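Local coordinates for putative metallopeptidase (PDB 3IEH), which binds zinc and probably acts as a metallocarboxypeptidase-like hydrolase, at residues Asn27-Met41 with Trp84-Phe98. Numbering follows the deposited sequence.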
loop_
_atom_site.group_PDB
_atom_site.type_symbol
_atom_site.label_atom_id
_atom_site.label_comp_id
_atom_site.label_asym_id
_atom_site.label_seq_id
_atom_site.Cartn_x
_atom_site.Cartn_y
_atom_site.Cartn_z
ATOM N N ASN A 27 -11.961 15.639 0.904
ATOM C CA ASN A 27 -11.245 16.065 -0.284
ATOM C C ASN A 27 -10.545 14.876 -0.960
ATOM O O ASN A 27 -10.556 14.754 -2.188
ATOM C CB ASN A 27 -10.264 17.188 0.068
ATOM C CG ASN A 27 -9.602 17.772 -1.158
ATOM O OD1 ASN A 27 -10.278 18.043 -2.157
ATOM N ND2 ASN A 27 -8.269 17.944 -1.105
ATOM N N PHE A 28 -9.983 13.973 -0.153
ATOM C CA PHE A 28 -9.330 12.773 -0.681
ATOM C C PHE A 28 -10.265 12.002 -1.603
ATOM O O PHE A 28 -9.923 11.704 -2.753
ATOM C CB PHE A 28 -8.810 11.841 0.449
ATOM C CG PHE A 28 -8.243 10.548 -0.061
ATOM C CD1 PHE A 28 -6.957 10.487 -0.535
ATOM C CD2 PHE A 28 -9.020 9.425 -0.125
ATOM C CE1 PHE A 28 -6.453 9.323 -1.039
ATOM C CE2 PHE A 28 -8.525 8.270 -0.642
ATOM C CZ PHE A 28 -7.245 8.219 -1.114
ATOM N N TYR A 29 -11.452 11.705 -1.112
ATOM C CA TYR A 29 -12.435 10.951 -1.893
ATOM C C TYR A 29 -12.991 11.671 -3.124
ATOM O O TYR A 29 -13.302 11.024 -4.121
ATOM C CB TYR A 29 -13.607 10.536 -1.015
ATOM C CG TYR A 29 -13.307 9.397 -0.074
ATOM C CD1 TYR A 29 -12.726 8.223 -0.525
ATOM C CD2 TYR A 29 -13.647 9.480 1.262
ATOM C CE1 TYR A 29 -12.487 7.157 0.352
ATOM C CE2 TYR A 29 -13.421 8.438 2.126
ATOM C CZ TYR A 29 -12.835 7.280 1.674
ATOM O OH TYR A 29 -12.604 6.253 2.574
ATOM N N LEU A 30 -13.167 12.986 -3.027
ATOM C CA LEU A 30 -13.602 13.812 -4.165
ATOM C C LEU A 30 -12.614 13.670 -5.321
ATOM O O LEU A 30 -13.018 13.434 -6.441
ATOM C CB LEU A 30 -13.713 15.282 -3.735
ATOM C CG LEU A 30 -13.989 16.325 -4.817
ATOM C CD1 LEU A 30 -15.253 15.978 -5.592
ATOM C CD2 LEU A 30 -14.117 17.722 -4.215
ATOM N N LEU A 31 -11.316 13.805 -5.039
ATOM C CA LEU A 31 -10.286 13.651 -6.065
ATOM C C LEU A 31 -10.166 12.169 -6.482
ATOM O O LEU A 31 -9.906 11.862 -7.639
ATOM C CB LEU A 31 -8.921 14.166 -5.582
ATOM C CG LEU A 31 -8.793 15.619 -5.077
ATOM C CD1 LEU A 31 -7.396 15.860 -4.520
ATOM C CD2 LEU A 31 -9.145 16.696 -6.135
ATOM N N LEU A 32 -10.354 11.250 -5.546
ATOM C CA LEU A 32 -10.260 9.853 -5.874
ATOM C C LEU A 32 -11.356 9.489 -6.875
ATOM O O LEU A 32 -11.080 8.895 -7.894
ATOM C CB LEU A 32 -10.377 8.977 -4.617
ATOM C CG LEU A 32 -10.163 7.479 -4.866
ATOM C CD1 LEU A 32 -8.743 7.223 -5.392
ATOM C CD2 LEU A 32 -10.428 6.679 -3.601
ATOM N N GLU A 33 -12.594 9.838 -6.556
ATOM C CA GLU A 33 -13.704 9.628 -7.458
ATOM C C GLU A 33 -13.394 10.239 -8.836
ATOM O O GLU A 33 -13.561 9.549 -9.851
ATOM C CB GLU A 33 -15.018 10.204 -6.899
ATOM C CG GLU A 33 -15.547 9.504 -5.639
ATOM N N GLN A 34 -12.925 11.492 -8.883
ATOM C CA GLN A 34 -12.703 12.126 -10.187
ATOM C C GLN A 34 -11.683 11.344 -11.005
ATOM O O GLN A 34 -11.906 11.078 -12.180
ATOM C CB GLN A 34 -12.321 13.608 -10.077
ATOM C CG GLN A 34 -13.490 14.551 -9.669
ATOM N N GLU A 35 -10.587 10.940 -10.377
ATOM C CA GLU A 35 -9.550 10.174 -11.075
ATOM C C GLU A 35 -10.011 8.778 -11.512
ATOM O O GLU A 35 -9.675 8.347 -12.603
ATOM C CB GLU A 35 -8.254 10.100 -10.251
ATOM C CG GLU A 35 -7.555 11.435 -10.140
ATOM C CD GLU A 35 -7.265 12.060 -11.509
ATOM O OE1 GLU A 35 -6.928 11.309 -12.441
ATOM O OE2 GLU A 35 -7.372 13.296 -11.676
HETATM N N MSE A 36 -10.798 8.107 -10.675
HETATM C CA MSE A 36 -11.336 6.778 -10.971
HETATM C C MSE A 36 -12.327 6.824 -12.119
HETATM O O MSE A 36 -12.344 5.913 -12.944
HETATM C CB MSE A 36 -12.071 6.205 -9.748
HETATM C CG MSE A 36 -11.233 5.941 -8.509
HETATM SE SE MSE A 36 -9.838 4.627 -8.769
HETATM C CE MSE A 36 -8.720 5.645 -9.933
ATOM N N THR A 37 -13.169 7.870 -12.138
ATOM C CA THR A 37 -14.192 8.055 -13.172
ATOM C C THR A 37 -13.537 8.426 -14.501
ATOM O O THR A 37 -13.953 7.936 -15.543
ATOM C CB THR A 37 -15.246 9.132 -12.785
ATOM O OG1 THR A 37 -15.918 8.737 -11.590
ATOM C CG2 THR A 37 -16.311 9.287 -13.876
ATOM N N ARG A 38 -12.501 9.269 -14.455
ATOM C CA ARG A 38 -11.760 9.642 -15.646
ATOM C C ARG A 38 -11.022 8.422 -16.207
ATOM O O ARG A 38 -10.884 8.299 -17.397
ATOM C CB ARG A 38 -10.760 10.766 -15.329
ATOM C CG ARG A 38 -9.727 11.037 -16.442
ATOM C CD ARG A 38 -8.770 12.192 -16.115
ATOM N NE ARG A 38 -7.695 11.796 -15.180
ATOM C CZ ARG A 38 -6.631 11.055 -15.507
ATOM N NH1 ARG A 38 -6.464 10.577 -16.737
ATOM N NH2 ARG A 38 -5.713 10.779 -14.594
ATOM N N LEU A 39 -10.531 7.531 -15.347
ATOM C CA LEU A 39 -9.798 6.367 -15.826
ATOM C C LEU A 39 -10.698 5.198 -16.251
ATOM O O LEU A 39 -10.234 4.267 -16.886
ATOM C CB LEU A 39 -8.773 5.905 -14.779
ATOM C CG LEU A 39 -7.609 6.871 -14.584
ATOM C CD1 LEU A 39 -6.949 6.569 -13.218
ATOM C CD2 LEU A 39 -6.588 6.812 -15.778
ATOM N N GLY A 40 -11.976 5.224 -15.908
ATOM C CA GLY A 40 -12.861 4.116 -16.292
ATOM C C GLY A 40 -12.712 2.913 -15.382
ATOM O O GLY A 40 -13.089 1.809 -15.739
HETATM N N MSE A 41 -12.194 3.126 -14.175
HETATM C CA MSE A 41 -12.019 2.028 -13.228
HETATM C C MSE A 41 -13.311 1.617 -12.556
HETATM O O MSE A 41 -14.181 2.441 -12.310
HETATM C CB MSE A 41 -10.959 2.387 -12.207
HETATM C CG MSE A 41 -9.628 2.553 -12.893
HETATM SE SE MSE A 41 -8.182 2.459 -11.691
HETATM C CE MSE A 41 -8.233 0.576 -11.241
ATOM N N TRP A 84 -2.335 9.687 -0.552
ATOM C CA TRP A 84 -2.173 10.936 -1.348
ATOM C C TRP A 84 -1.158 10.729 -2.471
ATOM O O TRP A 84 -1.280 11.297 -3.572
ATOM C CB TRP A 84 -1.804 12.153 -0.485
ATOM C CG TRP A 84 -2.907 12.586 0.463
ATOM C CD1 TRP A 84 -2.989 12.320 1.795
ATOM C CD2 TRP A 84 -4.085 13.345 0.142
ATOM N NE1 TRP A 84 -4.130 12.874 2.330
ATOM C CE2 TRP A 84 -4.817 13.511 1.332
ATOM C CE3 TRP A 84 -4.573 13.925 -1.024
ATOM C CZ2 TRP A 84 -6.027 14.208 1.376
ATOM C CZ3 TRP A 84 -5.780 14.625 -0.973
ATOM C CH2 TRP A 84 -6.496 14.740 0.207
ATOM N N GLY A 85 -0.152 9.909 -2.189
ATOM C CA GLY A 85 0.807 9.493 -3.201
ATOM C C GLY A 85 0.123 8.764 -4.339
ATOM O O GLY A 85 0.486 8.948 -5.495
ATOM N N LEU A 86 -0.871 7.944 -4.019
ATOM C CA LEU A 86 -1.644 7.230 -5.053
ATOM C C LEU A 86 -2.450 8.214 -5.882
ATOM O O LEU A 86 -2.540 8.059 -7.096
ATOM C CB LEU A 86 -2.560 6.158 -4.457
ATOM C CG LEU A 86 -3.235 5.197 -5.443
ATOM C CD1 LEU A 86 -2.305 4.724 -6.580
ATOM C CD2 LEU A 86 -3.793 3.986 -4.687
ATOM N N LEU A 87 -3.016 9.234 -5.237
ATOM C CA LEU A 87 -3.762 10.243 -5.977
ATOM C C LEU A 87 -2.833 10.970 -6.933
ATOM O O LEU A 87 -3.202 11.250 -8.057
ATOM C CB LEU A 87 -4.436 11.283 -5.057
ATOM C CG LEU A 87 -5.808 10.936 -4.479
ATOM C CD1 LEU A 87 -6.311 12.079 -3.526
ATOM C CD2 LEU A 87 -6.812 10.697 -5.623
ATOM N N HIS A 88 -1.636 11.307 -6.468
ATOM C CA HIS A 88 -0.684 11.997 -7.295
ATOM C C HIS A 88 -0.377 11.176 -8.547
ATOM O O HIS A 88 -0.440 11.676 -9.676
ATOM C CB HIS A 88 0.605 12.254 -6.544
ATOM C CG HIS A 88 1.608 12.962 -7.376
ATOM N ND1 HIS A 88 2.502 12.291 -8.184
ATOM C CD2 HIS A 88 1.796 14.280 -7.610
ATOM C CE1 HIS A 88 3.230 13.169 -8.845
ATOM N NE2 HIS A 88 2.825 14.384 -8.511
ATOM N N PHE A 89 -0.061 9.912 -8.318
ATOM C CA PHE A 89 0.237 8.974 -9.384
ATOM C C PHE A 89 -0.891 8.856 -10.411
ATOM O O PHE A 89 -0.633 8.816 -11.607
ATOM C CB PHE A 89 0.529 7.613 -8.766
ATOM C CG PHE A 89 0.493 6.489 -9.729
ATOM C CD1 PHE A 89 1.624 6.158 -10.474
ATOM C CD2 PHE A 89 -0.654 5.719 -9.864
ATOM C CE1 PHE A 89 1.608 5.095 -11.339
ATOM C CE2 PHE A 89 -0.687 4.652 -10.739
ATOM C CZ PHE A 89 0.449 4.340 -11.489
ATOM N N LEU A 90 -2.133 8.796 -9.941
ATOM C CA LEU A 90 -3.275 8.653 -10.827
ATOM C C LEU A 90 -3.495 9.903 -11.642
ATOM O O LEU A 90 -3.875 9.817 -12.811
ATOM C CB LEU A 90 -4.554 8.334 -10.053
ATOM C CG LEU A 90 -4.529 6.955 -9.404
ATOM C CD1 LEU A 90 -5.714 6.801 -8.425
ATOM C CD2 LEU A 90 -4.467 5.842 -10.466
ATOM N N SER A 91 -3.264 11.058 -11.026
ATOM C CA SER A 91 -3.453 12.329 -11.703
ATOM C C SER A 91 -2.530 12.379 -12.916
ATOM O O SER A 91 -2.864 12.966 -13.930
ATOM C CB SER A 91 -3.195 13.508 -10.768
ATOM O OG SER A 91 -1.813 13.672 -10.533
ATOM N N GLU A 92 -1.387 11.713 -12.815
ATOM C CA GLU A 92 -0.440 11.662 -13.906
ATOM C C GLU A 92 -0.640 10.480 -14.868
ATOM O O GLU A 92 0.175 10.301 -15.781
ATOM C CB GLU A 92 0.982 11.659 -13.351
ATOM C CG GLU A 92 1.362 12.973 -12.665
ATOM C CD GLU A 92 2.847 13.054 -12.295
ATOM O OE1 GLU A 92 3.463 11.993 -12.007
ATOM O OE2 GLU A 92 3.390 14.189 -12.283
ATOM N N ALA A 93 -1.719 9.710 -14.701
ATOM C CA ALA A 93 -1.971 8.526 -15.517
ATOM C C ALA A 93 -3.094 8.699 -16.523
ATOM O O ALA A 93 -4.003 9.496 -16.310
ATOM C CB ALA A 93 -2.299 7.364 -14.622
ATOM N N SER A 94 -3.036 7.912 -17.604
ATOM C CA SER A 94 -4.123 7.851 -18.608
ATOM C C SER A 94 -4.641 6.425 -18.706
ATOM O O SER A 94 -3.978 5.487 -18.258
ATOM C CB SER A 94 -3.647 8.296 -19.992
ATOM O OG SER A 94 -2.819 7.318 -20.584
ATOM N N ALA A 95 -5.819 6.258 -19.304
ATOM C CA ALA A 95 -6.368 4.921 -19.528
ATOM C C ALA A 95 -5.417 4.083 -20.409
ATOM O O ALA A 95 -5.498 2.850 -20.418
ATOM C CB ALA A 95 -7.763 4.992 -20.125
ATOM N N ASP A 96 -4.492 4.738 -21.116
ATOM C CA ASP A 96 -3.453 4.011 -21.841
ATOM C C ASP A 96 -2.702 3.055 -20.901
ATOM O O ASP A 96 -2.193 2.036 -21.347
ATOM C CB ASP A 96 -2.474 4.970 -22.537
ATOM N N LEU A 97 -2.620 3.378 -19.608
ATOM C CA LEU A 97 -1.954 2.479 -18.637
ATOM C C LEU A 97 -2.521 1.042 -18.677
ATOM O O LEU A 97 -1.768 0.062 -18.549
ATOM C CB LEU A 97 -2.063 3.038 -17.211
ATOM C CG LEU A 97 -1.452 2.275 -16.017
ATOM C CD1 LEU A 97 0.008 2.011 -16.184
ATOM C CD2 LEU A 97 -1.682 3.059 -14.714
ATOM N N PHE A 98 -3.829 0.927 -18.900
ATOM C CA PHE A 98 -4.508 -0.355 -18.855
ATOM C C PHE A 98 -4.264 -1.245 -20.055
ATOM O O PHE A 98 -4.783 -2.358 -20.115
ATOM C CB PHE A 98 -5.999 -0.150 -18.646
ATOM C CG PHE A 98 -6.323 0.707 -17.452
ATOM C CD1 PHE A 98 -5.594 0.579 -16.265
ATOM C CD2 PHE A 98 -7.361 1.608 -17.495
ATOM C CE1 PHE A 98 -5.883 1.362 -15.174
ATOM C CE2 PHE A 98 -7.664 2.389 -16.389
ATOM C CZ PHE A 98 -6.931 2.258 -15.236
#
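Arg38 reaches from helix 27-39 to the loop behind helix 84-91, where NH1 and NH2 both donate to Ala93 O, each at 2.7 Å. Both bonds lie in the guanidinium plane. On another edge of the same group, NE and NH2 both meet one carboxylate oxygen, Glu35 OE1, in a salt bridge one helical turn back, NH2 to OE1 being 2.5 Å. Glu35 curls toward this edge through its bend at chi2 (-55°). Cutting Glu35 back to an alanine is likely to leave the Arg38 guanidinium without its anionic mate and freer to swing away from Ala93 O.

At the other end the Phe28 ring turns its edge to the indole face of Trp84 in a T-shaped pair, planes at 84°, with Phe28 CD1 over the centre of that face. Between these ends the packing is aliphatic. Leu87 pushes CD1 against Phe28 CD1 and CD2 against Leu32 CA (3.6 Å), while Leu90 is a knob in the hole formed by Leu32, Glu35, Met36 and Leu39. At the C-terminal end of helix 27-39, Phe98 brings its ring edge to Leu39 O, and selenomethionine Met41 makes an oblique Met-aromatic contact, SE lying 5.0 Å from the Phe98 ring centroid. Gly40, with positive phi, is C-prime of the Schellman motif ending helix 27-39.

The axes of helices 27-39 and 84-91 come within 10.0 Å, their directions 34° apart. The pair packs beside the mixed beta-sheet of this alpha/beta metallopeptidase fold: Met41 and Leu90 also touch Leu105 of sheet strand 102-106, Phe114 meets the rings of Phe28 and Trp84, and helix 253-271 packs against Leu86 and Phe89.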